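Local coordinates for protein NUDIX hydrolase (Jonesia denitrificans, PDB 4KTB) that is of unproven function but belongs to the Nudix hydrolase clan and possibly acts as an asymmetric diadenosine tetraphosphate hydrolase, at residues Val45-Asp50 with Ile139-Gly144; Leu61-Glu66 with Gln150-Leu155; Arg84-Leu89 with Pro103-Ser108. All blocks are in the same frame, centred on the assembly; numbering follows the deposited sequence.

Contact 1. Residues Val45-Asp50 with Ile139-Gly144; sequences VPVRVD and IVPVRG. With EDO (1,2-ethanediol), chain P.
Val47 O is met by Val142 N, by the CA of Pro141 and by a water. Val142 N donates to it at 3.1 Å, almost in line with the C=O bond. The CA of Pro141 adds a CH...O contact, and the water adds a weak bond. The same water accepts from Val49 N and donates to Val142 O at 2.7 Å. It bridges Val49 N and Val142 O beyond the last direct bond.

The other rungs are Val140 N to Val45 O at 2.6 Å and Val47 N to Val140 O at 2.9 Å. This alternation is that of a parallel ladder, although the two short strand segments run 42° apart.

Val45, Ile139, Val47 and Pro141 put their side chains on one face. Val47 has chi1 -49°, which sets CG2 between its own backbone N and carbonyl carbon. From there CG2 rests on the ring of Pro141, 4.0 Å from its CB. Its other branch, CG1, meets CG2 of Ile139 at 3.8 Å. Beyond them, CG2 of Val49 lies over a face of the Arg143 guanidinium, 3.8 Å from NH2. Arg48 points away. Its NH1 and NH2 both donate to O1 of an ethanediol, probably from the crystallisation liquor. Arg48 NH1 also bonds to Gln57 OE1, and the guanidinium makes a cation-pi contact with Trp157.

The contact joins strand 39-49 to strand 133-141, a parallel pairing within the mixed sheet of this Nudix-clan domain. Helix 176-186 packs on Val45 and Ile139 through Ala183, while strand 55-64 borders strand 39-49.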
ATOM      1  N   VAL A  45      13.699   2.617   7.231  1.00  8.90           N
ATOM      2  CA  VAL A  45      14.749   1.764   6.687  1.00 12.59           C
ATOM      3  C   VAL A  45      15.544   2.579   5.667  1.00 10.44           C
ATOM      4  O   VAL A  45      15.018   2.960   4.614  1.00  8.37           O
ATOM      5  CB  VAL A  45      14.192   0.476   6.061  1.00 13.98           C
ATOM      6  CG1 VAL A  45      15.241  -0.192   5.219  1.00 17.61           C
ATOM      7  CG2 VAL A  45      13.752  -0.490   7.125  1.00 14.56           C
ATOM      8  N   PRO A  46      16.810   2.879   5.997  1.00 12.24           N
ATOM      9  CA  PRO A  46      17.588   3.786   5.145  1.00 14.05           C
ATOM     10  C   PRO A  46      18.262   3.021   4.019  1.00 12.04           C
ATOM     11  O   PRO A  46      18.980   2.042   4.285  1.00 11.13           O
ATOM     12  CB  PRO A  46      18.648   4.349   6.105  1.00  9.67           C
ATOM     13  CG  PRO A  46      18.195   3.909   7.514  1.00 11.92           C
ATOM     14  CD  PRO A  46      17.486   2.624   7.278  1.00 12.46           C
ATOM     15  N   VAL A  47      18.041   3.450   2.778  1.00 13.33           N
ATOM     16  CA  VAL A  47      18.546   2.685   1.642  1.00 17.44           C
ATOM     17  C   VAL A  47      19.254   3.515   0.590  1.00 18.97           C
ATOM     18  O   VAL A  47      19.014   4.715   0.450  1.00 17.96           O
ATOM     19  CB  VAL A  47      17.426   1.885   0.940  1.00 16.65           C
ATOM     20  CG1 VAL A  47      16.607   1.093   1.939  1.00 16.89           C
ATOM     21  CG2 VAL A  47      16.525   2.812   0.134  1.00 14.25           C
ATOM     22  N   ARG A  48      20.141   2.848  -0.140  1.00 18.78           N
ATOM     23  CA  ARG A  48      20.746   3.403  -1.338  1.00 20.25           C
ATOM     24  C   ARG A  48      20.039   2.786  -2.519  1.00 20.13           C
ATOM     25  O   ARG A  48      19.875   1.566  -2.574  1.00 19.87           O
ATOM     26  CB  ARG A  48      22.230   3.038  -1.425  1.00 20.56           C
ATOM     27  CG  ARG A  48      23.145   3.810  -0.474  1.00 21.89           C
ATOM     28  CD  ARG A  48      24.587   3.358  -0.609  1.00 25.02           C
ATOM     29  NE  ARG A  48      25.476   4.119   0.260  1.00 25.57           N
ATOM     30  CZ  ARG A  48      26.706   3.749   0.583  1.00 26.55           C
ATOM     31  NH1 ARG A  48      27.204   2.615   0.111  1.00 23.42           N
ATOM     32  NH2 ARG A  48      27.430   4.519   1.378  1.00 28.80           N
ATOM     33  N   VAL A  49      19.627   3.621  -3.464  1.00 21.99           N
ATOM     34  CA  VAL A  49      18.926   3.127  -4.644  1.00 23.52           C
ATOM     35  C   VAL A  49      19.656   3.514  -5.931  1.00 24.71           C
ATOM     36  O   VAL A  49      20.449   4.463  -5.940  1.00 26.49           O
ATOM     37  CB  VAL A  49      17.461   3.638  -4.699  1.00 18.98           C
ATOM     38  CG1 VAL A  49      16.682   3.183  -3.481  1.00 19.75           C
ATOM     39  CG2 VAL A  49      17.424   5.147  -4.799  1.00 15.49           C
ATOM     40  N   ASP A  50      19.402   2.775  -7.009  1.00 22.57           N
ATOM     41  CA  ASP A  50      19.866   3.206  -8.320  1.00 24.88           C
ATOM     42  C   ASP A  50      18.878   4.210  -8.931  1.00 26.60           C
ATOM     43  O   ASP A  50      17.942   4.649  -8.251  1.00 22.44           O
ATOM     44  CB  ASP A  50      20.147   2.019  -9.249  1.00 26.59           C
ATOM     45  CG  ASP A  50      18.914   1.178  -9.549  1.00 28.47           C
ATOM     46  OD1 ASP A  50      17.766   1.619  -9.312  1.00 22.43           O
ATOM     47  OD2 ASP A  50      19.098   0.051 -10.063  1.00 34.91           O
ATOM     48  N   ILE A 139      10.422   2.722   4.168  1.00 13.44           N
ATOM     49  CA  ILE A 139      11.715   2.646   3.514  1.00 10.17           C
ATOM     50  C   ILE A 139      12.086   4.054   3.063  1.00 11.67           C
ATOM     51  O   ILE A 139      11.340   4.692   2.304  1.00 11.10           O
ATOM     52  CB  ILE A 139      11.644   1.767   2.275  1.00 10.75           C
ATOM     53  CG1 ILE A 139      11.458   0.305   2.669  1.00  7.80           C
ATOM     54  CG2 ILE A 139      12.897   1.902   1.438  1.00 15.06           C
ATOM     55  CD1 ILE A 139      11.113  -0.574   1.495  1.00 18.24           C
ATOM     56  N   VAL A 140      13.242   4.537   3.505  1.00  7.87           N
ATOM     57  CA  VAL A 140      13.658   5.889   3.165  1.00 14.77           C
ATOM     58  C   VAL A 140      14.975   5.908   2.385  1.00 14.54           C
ATOM     59  O   VAL A 140      16.038   5.589   2.926  1.00 13.98           O
ATOM     60  CB  VAL A 140      13.767   6.791   4.399  1.00 13.49           C
ATOM     61  CG1 VAL A 140      14.037   8.227   3.955  1.00 12.84           C
ATOM     62  CG2 VAL A 140      12.494   6.727   5.245  1.00 11.93           C
ATOM     63  N   PRO A 141      14.899   6.249   1.090  1.00 13.66           N
ATOM     64  CA  PRO A 141      16.171   6.366   0.391  1.00 16.08           C
ATOM     65  C   PRO A 141      16.828   7.638   0.885  1.00 15.53           C
ATOM     66  O   PRO A 141      16.120   8.608   1.190  1.00 12.72           O
ATOM     67  CB  PRO A 141      15.759   6.495  -1.085  1.00 14.23           C
ATOM     68  CG  PRO A 141      14.344   5.938  -1.143  1.00 10.24           C
ATOM     69  CD  PRO A 141      13.751   6.364   0.176  1.00 12.20           C
ATOM     70  N   VAL A 142      18.147   7.607   1.025  1.00 16.73           N
ATOM     71  CA  VAL A 142      18.895   8.803   1.376  1.00 16.26           C
ATOM     72  C   VAL A 142      19.749   9.153   0.194  1.00 18.23           C
ATOM     73  O   VAL A 142      20.411   8.285  -0.379  1.00 14.53           O
ATOM     74  CB  VAL A 142      19.781   8.608   2.609  1.00 15.41           C
ATOM     75  CG1 VAL A 142      18.948   8.740   3.859  1.00 15.56           C
ATOM     76  CG2 VAL A 142      20.460   7.257   2.556  1.00 15.95           C
ATOM     77  N   ARG A 143      19.715  10.428  -0.173  1.00 14.83           N
ATOM     78  CA  ARG A 143      20.331  10.871  -1.408  1.00 25.98           C
ATOM     79  C   ARG A 143      21.699  11.519  -1.166  1.00 24.72           C
ATOM     80  O   ARG A 143      22.466  11.720  -2.108  1.00 23.01           O
ATOM     81  CB  ARG A 143      19.396  11.836  -2.152  1.00 30.10           C
ATOM     82  CG  ARG A 143      17.941  11.372  -2.262  1.00 33.58           C
ATOM     83  CD  ARG A 143      17.754  10.291  -3.313  1.00 38.83           C
ATOM     84  NE  ARG A 143      16.441   9.647  -3.213  1.00 39.91           N
ATOM     85  CZ  ARG A 143      15.878   8.926  -4.178  1.00 38.94           C
ATOM     86  NH1 ARG A 143      14.682   8.380  -3.991  1.00 34.99           N
ATOM     87  NH2 ARG A 143      16.512   8.758  -5.325  1.00 42.63           N
ATOM     88  N   GLY A 144      22.008  11.828   0.091  1.00 23.96           N
ATOM     89  CA  GLY A 144      23.262  12.487   0.421  1.00 22.38           C
ATOM     90  C   GLY A 144      24.184  11.656   1.292  1.00 25.69           C
ATOM     91  O   GLY A 144      23.931  10.478   1.539  1.00 29.31           O
TER
HETATM   92  C1  EDO P 212      29.554   1.879   2.450  1.00 31.86           C
HETATM   93  O1  EDO P 212      29.700   2.943   1.506  1.00 34.76           O
HETATM   94  C2  EDO P 212      29.990   0.561   1.821  1.00 31.99           C
HETATM   95  O2  EDO P 212      29.236   0.314   0.629  1.00 31.44           O
HETATM   96  O   HOH W   1      19.981   6.367  -2.259  1.00 22.42           O

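Contact 2. Residues Leu61-Glu66 with Gln150-Leu155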
ATOM      1  N   LEU A  61      22.776   0.959  11.493  1.00 17.73           N
ATOM      2  CA  LEU A  61      23.602   1.645  12.473  1.00 13.53           C
ATOM      3  C   LEU A  61      24.158   0.602  13.410  1.00 19.56           C
ATOM      4  O   LEU A  61      23.486  -0.374  13.716  1.00 20.84           O
ATOM      5  CB  LEU A  61      22.747   2.631  13.259  1.00 13.17           C
ATOM      6  CG  LEU A  61      22.095   3.717  12.407  1.00 12.25           C
ATOM      7  CD1 LEU A  61      21.043   4.460  13.191  1.00 11.53           C
ATOM      8  CD2 LEU A  61      23.168   4.672  11.949  1.00 13.19           C
ATOM      9  N   LEU A  62      25.386   0.789  13.867  1.00 18.61           N
ATOM     10  CA  LEU A  62      25.915  -0.078  14.907  1.00 19.34           C
ATOM     11  C   LEU A  62      25.957   0.685  16.229  1.00 21.02           C
ATOM     12  O   LEU A  62      26.360   1.850  16.267  1.00 21.79           O
ATOM     13  CB  LEU A  62      27.319  -0.554  14.547  1.00 22.00           C
ATOM     14  CG  LEU A  62      27.998  -1.438  15.595  1.00 24.61           C
ATOM     15  CD1 LEU A  62      27.672  -2.916  15.370  1.00 18.62           C
ATOM     16  CD2 LEU A  62      29.504  -1.201  15.605  1.00 29.39           C
ATOM     17  N   ARG A  63      25.533   0.041  17.312  1.00 20.85           N
ATOM     18  CA  ARG A  63      25.633   0.658  18.630  1.00 24.54           C
ATOM     19  C   ARG A  63      25.630  -0.347  19.769  1.00 25.71           C
ATOM     20  O   ARG A  63      25.560  -1.553  19.549  1.00 28.30           O
ATOM     21  CB  ARG A  63      24.550   1.731  18.846  1.00 28.01           C
ATOM     22  CG  ARG A  63      23.095   1.271  18.864  1.00 29.16           C
ATOM     23  CD  ARG A  63      22.218   2.444  19.331  1.00 35.08           C
ATOM     24  NE  ARG A  63      20.807   2.321  18.968  1.00 38.57           N
ATOM     25  CZ  ARG A  63      20.112   3.239  18.297  1.00 39.77           C
ATOM     26  NH1 ARG A  63      20.684   4.365  17.905  1.00 43.23           N
ATOM     27  NH2 ARG A  63      18.836   3.030  18.021  1.00 36.73           N
ATOM     28  N   ALA A  64      25.734   0.163  20.988  1.00 23.41           N
ATOM     29  CA  ALA A  64      25.691  -0.685  22.163  1.00 18.56           C
ATOM     30  C   ALA A  64      24.245  -0.897  22.584  1.00 26.59           C
ATOM     31  O   ALA A  64      23.378  -0.022  22.394  1.00 23.08           O
ATOM     32  CB  ALA A  64      26.477  -0.066  23.296  1.00 19.83           C
ATOM     33  N   THR A  65      23.989  -2.077  23.139  1.00 34.46           N
ATOM     34  CA  THR A  65      22.776  -2.325  23.894  1.00 34.56           C
ATOM     35  C   THR A  65      22.936  -1.631  25.245  1.00 40.29           C
ATOM     36  O   THR A  65      24.029  -1.166  25.585  1.00 41.40           O
ATOM     37  CB  THR A  65      22.587  -3.824  24.137  1.00 32.51           C
ATOM     38  OG1 THR A  65      23.714  -4.330  24.857  1.00 29.39           O
ATOM     39  CG2 THR A  65      22.474  -4.567  22.827  1.00 31.10           C
ATOM     40  N   GLU A  66      21.865  -1.583  26.031  1.00 44.51           N
ATOM     41  CA  GLU A  66      21.949  -1.032  27.379  1.00 49.45           C
ATOM     42  C   GLU A  66      22.919  -1.854  28.229  1.00 49.28           C
ATOM     43  O   GLU A  66      23.348  -1.413  29.290  1.00 52.00           O
ATOM     44  CB  GLU A  66      20.570  -1.039  28.041  1.00 54.19           C
ATOM     45  CG  GLU A  66      19.418  -0.727  27.092  1.00 56.47           C
ATOM     46  CD  GLU A  66      18.063  -1.142  27.651  1.00 61.13           C
ATOM     47  OE1 GLU A  66      17.903  -2.323  28.035  1.00 61.59           O
ATOM     48  OE2 GLU A  66      17.154  -0.285  27.700  1.00 63.15           O
ATOM     49  N   GLN A 150      25.668  10.660  17.313  1.00 24.76           N
ATOM     50  CA  GLN A 150      25.355  10.488  18.732  1.00 28.56           C
ATOM     51  C   GLN A 150      25.747   9.106  19.280  1.00 29.79           C
ATOM     52  O   GLN A 150      26.936   8.757  19.285  1.00 31.59           O
ATOM     53  CB  GLN A 150      23.879  10.842  18.989  1.00 32.22           C
ATOM     54  CG  GLN A 150      23.541  12.285  18.561  1.00 38.17           C
ATOM     55  CD  GLN A 150      22.110  12.724  18.867  1.00 42.53           C
ATOM     56  OE1 GLN A 150      21.195  11.905  18.952  1.00 44.71           O
ATOM     57  NE2 GLN A 150      21.917  14.032  19.024  1.00 43.54           N
ATOM     58  N   ASN A 151      24.776   8.322  19.739  1.00 25.88           N
ATOM     59  CA  ASN A 151      25.108   7.016  20.298  1.00 25.39           C
ATOM     60  C   ASN A 151      25.339   5.942  19.239  1.00 23.75           C
ATOM     61  O   ASN A 151      25.527   4.775  19.573  1.00 22.95           O
ATOM     62  CB  ASN A 151      24.069   6.567  21.333  1.00 26.17           C
ATOM     63  CG  ASN A 151      24.127   7.390  22.609  1.00 32.78           C
ATOM     64  OD1 ASN A 151      24.656   8.500  22.616  1.00 34.69           O
ATOM     65  ND2 ASN A 151      23.596   6.841  23.703  1.00 35.58           N
ATOM     66  N   ASN A 152      25.333   6.347  17.969  1.00 20.22           N
ATOM     67  CA  ASN A 152      25.631   5.431  16.873  1.00 17.97           C
ATOM     68  C   ASN A 152      27.123   5.292  16.588  1.00 20.37           C
ATOM     69  O   ASN A 152      27.770   6.230  16.140  1.00 24.25           O
ATOM     70  CB  ASN A 152      24.905   5.862  15.610  1.00 15.14           C
ATOM     71  CG  ASN A 152      23.423   5.735  15.743  1.00 13.48           C
ATOM     72  OD1 ASN A 152      22.936   4.713  16.190  1.00 13.42           O
ATOM     73  ND2 ASN A 152      22.692   6.786  15.385  1.00 15.62           N
ATOM     74  N   LEU A 153      27.654   4.105  16.844  1.00 16.81           N
ATOM     75  CA  LEU A 153      29.072   3.838  16.683  1.00 18.11           C
ATOM     76  C   LEU A 153      29.507   3.796  15.224  1.00 17.94           C
ATOM     77  O   LEU A 153      30.611   4.202  14.883  1.00 19.12           O
ATOM     78  CB  LEU A 153      29.427   2.535  17.395  1.00 21.90           C
ATOM     79  CG  LEU A 153      29.284   2.669  18.913  1.00 23.71           C
ATOM     80  CD1 LEU A 153      29.302   1.318  19.595  1.00 20.47           C
ATOM     81  CD2 LEU A 153      30.388   3.565  19.490  1.00 25.40           C
ATOM     82  N   GLU A 154      28.622   3.334  14.355  1.00 29.76           N
ATOM     83  CA  GLU A 154      28.991   3.128  12.963  1.00 32.00           C
ATOM     84  C   GLU A 154      27.740   3.049  12.103  1.00 29.60           C
ATOM     85  O   GLU A 154      26.653   2.865  12.624  1.00 16.98           O
ATOM     86  CB  GLU A 154      29.800   1.834  12.837  1.00 36.32           C
ATOM     87  CG  GLU A 154      30.687   1.760  11.602  1.00 43.29           C
ATOM     88  CD  GLU A 154      32.082   2.345  11.812  1.00 51.22           C
ATOM     89  OE1 GLU A 154      33.063   1.592  11.630  1.00 56.12           O
ATOM     90  OE2 GLU A 154      32.206   3.547  12.139  1.00 51.50           O
ATOM     91  N   LEU A 155      27.904   3.200  10.795  1.00 18.13           N
ATOM     92  CA  LEU A 155      26.818   3.017   9.847  1.00 21.52           C
ATOM     93  C   LEU A 155      27.253   1.995   8.807  1.00 23.10           C
ATOM     94  O   LEU A 155      28.309   2.142   8.191  1.00 21.88           O
ATOM     95  CB  LEU A 155      26.480   4.339   9.165  1.00 21.10           C
ATOM     96  CG  LEU A 155      25.503   4.222   7.999  1.00 21.30           C
ATOM     97  CD1 LEU A 155      24.147   3.790   8.501  1.00 17.50           C
ATOM     98  CD2 LEU A 155      25.410   5.549   7.278  1.00 21.60           C
TER
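A classic beta bulge joins the end of strand 55-64 to the segment that leads into strand 154-158, in the mixed sheet of this Nudix-clan domain. Leu153 and Glu154 both face Leu62. Leu62 O takes Leu153 N at 2.7 Å, and a weak second bond from Glu154 N at 3.3 Å. Leu62 N returns a bond to Glu154 O at 2.7 Å.

On one face, CB of Leu62 meets CB of Glu154 at 3.8 Å. On the other, CD2 of Leu61 touches CD1 of Leu155 at 3.7 Å. CD1 of Leu61 rests against the Asn152 amide, about equally near OD1 and ND2.

Arg63 and Asn152 lie side by side and point the same way, their flat groups 19° apart. NH1 of Arg63 is 2.9 Å from OD1 of Asn152. Arg63 starts with CG between its backbone N and carbonyl carbon (chi1 64°) and then runs extended, which carries the guanidinium alongside the amide.

Asn152 ND2 donates to Asp96 OD1 of helix 85-97, which also forms a long, weak ion pair with Arg63. That bond probably sets which way the amide is turned. A sodium ion lies about 4 Å from the Arg63 side chain, and Asp96 probably offsets part of the positive charge here.

Contact 3. Residues Arg84-Leu89 with Pro103-Ser108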
ATOM      1  N   ARG A  84       4.010  16.246  13.037  1.00  7.36           N
ATOM      2  CA  ARG A  84       3.556  15.353  11.957  1.00  6.96           C
ATOM      3  C   ARG A  84       4.474  14.142  11.789  1.00  6.48           C
ATOM      4  O   ARG A  84       5.660  14.210  12.064  1.00  6.95           O
ATOM      5  CB  ARG A  84       3.475  16.081  10.620  1.00  7.42           C
ATOM      6  CG  ARG A  84       2.480  17.220  10.595  1.00 12.75           C
ATOM      7  CD  ARG A  84       2.367  17.772   9.177  1.00 10.52           C
ATOM      8  NE  ARG A  84       3.686  18.050   8.607  1.00 11.67           N
ATOM      9  CZ  ARG A  84       3.924  18.336   7.330  1.00 12.74           C
ATOM     10  NH1 ARG A  84       5.169  18.561   6.934  1.00 16.97           N
ATOM     11  NH2 ARG A  84       2.928  18.398   6.455  1.00 11.31           N
ATOM     12  N   VAL A  85       3.916  13.031  11.323  1.00 12.06           N
ATOM     13  CA  VAL A  85       4.705  11.815  11.158  1.00 10.00           C
ATOM     14  C   VAL A  85       5.858  12.009  10.185  1.00  8.23           C
ATOM     15  O   VAL A  85       6.986  11.642  10.486  1.00  6.61           O
ATOM     16  CB  VAL A  85       3.823  10.625  10.701  1.00 12.62           C
ATOM     17  CG1 VAL A  85       4.683   9.389  10.406  1.00  9.49           C
ATOM     18  CG2 VAL A  85       2.803  10.297  11.764  1.00  5.11           C
ATOM     19  N   ARG A  86       5.572  12.605   9.027  1.00  7.81           N
ATOM     20  CA  ARG A  86       6.592  12.787   7.997  1.00 10.10           C
ATOM     21  C   ARG A  86       7.722  13.668   8.520  1.00 13.79           C
ATOM     22  O   ARG A  86       8.872  13.512   8.108  1.00 15.77           O
ATOM     23  CB  ARG A  86       5.995  13.359   6.699  1.00  7.05           C
ATOM     24  CG  ARG A  86       5.480  14.790   6.789  1.00  7.58           C
ATOM     25  CD  ARG A  86       4.869  15.224   5.445  1.00  8.14           C
ATOM     26  NE  ARG A  86       3.811  14.307   4.998  1.00 10.01           N
ATOM     27  CZ  ARG A  86       3.872  13.514   3.927  1.00 10.76           C
ATOM     28  NH1 ARG A  86       2.848  12.725   3.632  1.00  8.33           N
ATOM     29  NH2 ARG A  86       4.945  13.511   3.148  1.00  9.82           N
ATOM     30  N   ASP A  87       7.387  14.569   9.450  1.00 13.31           N
ATOM     31  CA  ASP A  87       8.363  15.453  10.094  1.00 13.06           C
ATOM     32  C   ASP A  87       9.194  14.706  11.140  1.00 12.01           C
ATOM     33  O   ASP A  87      10.384  14.961  11.298  1.00  9.60           O
ATOM     34  CB  ASP A  87       7.663  16.636  10.783  1.00 11.32           C
ATOM     35  CG  ASP A  87       7.083  17.634   9.801  1.00 13.58           C
ATOM     36  OD1 ASP A  87       7.650  17.790   8.703  1.00  9.28           O
ATOM     37  OD2 ASP A  87       6.060  18.270  10.142  1.00 15.76           O
ATOM     38  N   ALA A  88       8.543  13.819  11.883  1.00 10.34           N
ATOM     39  CA  ALA A  88       9.268  12.914  12.773  1.00 12.06           C
ATOM     40  C   ALA A  88      10.263  12.089  11.964  1.00 12.17           C
ATOM     41  O   ALA A  88      11.349  11.780  12.441  1.00 10.50           O
ATOM     42  CB  ALA A  88       8.311  12.000  13.513  1.00  6.21           C
ATOM     43  N   LEU A  89       9.896  11.740  10.735  1.00  6.50           N
ATOM     44  CA  LEU A  89      10.798  10.975   9.883  1.00  8.64           C
ATOM     45  C   LEU A  89      12.033  11.812   9.590  1.00 11.38           C
ATOM     46  O   LEU A  89      13.169  11.354   9.722  1.00 14.60           O
ATOM     47  CB  LEU A  89      10.115  10.592   8.569  1.00  8.42           C
ATOM     48  CG  LEU A  89       9.059   9.499   8.642  1.00  6.81           C
ATOM     49  CD1 LEU A  89       8.399   9.394   7.288  1.00  6.06           C
ATOM     50  CD2 LEU A  89       9.681   8.158   9.062  1.00  5.83           C
ATOM     51  N   PRO A 103      17.351  12.524   2.826  1.00 10.90           N
ATOM     52  CA  PRO A 103      16.364  11.458   2.662  1.00 10.25           C
ATOM     53  C   PRO A 103      15.298  11.853   1.637  1.00 12.84           C
ATOM     54  O   PRO A 103      15.008  13.047   1.475  1.00 10.64           O
ATOM     55  CB  PRO A 103      15.725  11.381   4.048  1.00 14.32           C
ATOM     56  CG  PRO A 103      15.932  12.764   4.643  1.00 12.95           C
ATOM     57  CD  PRO A 103      17.292  13.143   4.162  1.00 11.23           C
ATOM     58  N   SER A 104      14.728  10.864   0.955  1.00 12.56           N
ATOM     59  CA  SER A 104      13.510  11.085   0.188  1.00 12.75           C
ATOM     60  C   SER A 104      12.305  10.623   1.001  1.00 14.14           C
ATOM     61  O   SER A 104      11.937   9.450   0.970  1.00 15.05           O
ATOM     62  CB  SER A 104      13.560  10.343  -1.138  1.00 15.56           C
ATOM     63  OG  SER A 104      14.554  10.893  -1.975  1.00 14.82           O
ATOM     64  N   ILE A 105      11.713  11.546   1.749  1.00  9.06           N
ATOM     65  CA  ILE A 105      10.508  11.235   2.508  1.00 12.15           C
ATOM     66  C   ILE A 105       9.377  10.940   1.529  1.00 10.53           C
ATOM     67  O   ILE A 105       9.151  11.701   0.603  1.00 15.23           O
ATOM     68  CB  ILE A 105      10.114  12.396   3.430  1.00 16.26           C
ATOM     69  CG1 ILE A 105      11.330  12.879   4.226  1.00 18.18           C
ATOM     70  CG2 ILE A 105       8.990  11.984   4.388  1.00 13.36           C
ATOM     71  CD1 ILE A 105      11.886  11.851   5.228  1.00 17.31           C
ATOM     72  N   PRO A 106       8.666   9.820   1.731  1.00 12.34           N
ATOM     73  CA  PRO A 106       7.635   9.471   0.755  1.00  8.17           C
ATOM     74  C   PRO A 106       6.548  10.520   0.765  1.00 13.11           C
ATOM     75  O   PRO A 106       6.215  11.063   1.818  1.00 16.64           O
ATOM     76  CB  PRO A 106       7.069   8.145   1.282  1.00  8.10           C
ATOM     77  CG  PRO A 106       7.999   7.682   2.335  1.00 10.81           C
ATOM     78  CD  PRO A 106       8.672   8.900   2.878  1.00 10.68           C
ATOM     79  N   ALA A 107       6.014  10.811  -0.410  1.00 10.23           N
ATOM     80  CA  ALA A 107       4.900  11.727  -0.537  1.00  9.31           C
ATOM     81  C   ALA A 107       3.721  11.166   0.243  1.00 16.01           C
ATOM     82  O   ALA A 107       2.953  11.911   0.858  1.00 12.84           O
ATOM     83  CB  ALA A 107       4.552  11.894  -1.980  1.00 10.21           C
ATOM     84  N   SER A 108       3.601   9.838   0.225  1.00 16.93           N
ATOM     85  CA  SER A 108       2.497   9.131   0.874  1.00 15.11           C
ATOM     86  C   SER A 108       2.724   8.756   2.337  1.00 11.54           C
ATOM     87  O   SER A 108       3.750   8.164   2.677  1.00 14.13           O
ATOM     88  CB  SER A 108       2.209   7.836   0.134  1.00 14.59           C
ATOM     89  OG  SER A 108       1.160   7.134   0.779  1.00 12.36           O
TER
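The guanidinium of Arg86 has Ala107 at its edge, with the carbonyl carbon in plane. Its NH1 donates to Ala107 O at 2.9 Å, although the place of that oxygen is less sure. NH2 makes a weak bond to Pro106 O at 3.1 Å. The guanidinium of Arg84 is a second flat group nearby. CD of Arg86 lies 3.5 Å above one of its faces, displaced toward the rim. At its edge, in plane, is the carboxylate carbon of Asp87. Arg84 grips that carboxylate side-on, NE to OD2 at 2.8 Å and NH1 to OD1 at 3.1 Å. This salt bridge spans the first turn of helix 85-97, with Arg84 at the N-cap position.

Arg86 begins with CG between its backbone N and carbonyl carbon, and its chain bends at chi3 (56°). The bend turns its end to the two loop carbonyls. Nearer the helix backbone, CG2 of Ile105 meets CB of Arg86 at 4.0 Å and CD1 of Leu89 at 3.9 Å.

A second subunit borders this site: its Asp54 forms a salt bridge with Arg84, and its Ser52 O accepts from Arg86 NH2. Within the chain, the contact ties the first turns of helix 85-97, probably the Nudix helix, to the loop that leads to strand 113-118. Tyr138 of strand 133-141 packs on Leu89 and Pro106, and Val42 of strand 39-49 also touches Leu89.

Contacts 1 and 2 belong to the same mixed sheet, since strands 39-49 and 55-64 are neighbours in it. Their centres are about 19 Å apart and they do not touch. Along the chain their segments alternate. Contact 3 is nested inside the loops closed by both. It lies beside contact 1, with centres about 13 Å apart. There Pro141 O and Ser104 N probably share a hydrogen bond, and Val140 packs on Pro103. Contact 3 is about 23 Å from contact 2, centre to centre, yet helix 85-97 reaches both. Contacts 1 and 2 join residues more than 80 positions apart; contact 3 closes a short loop after helix 85-97. Contacts 1 and 3 also meet a second subunit.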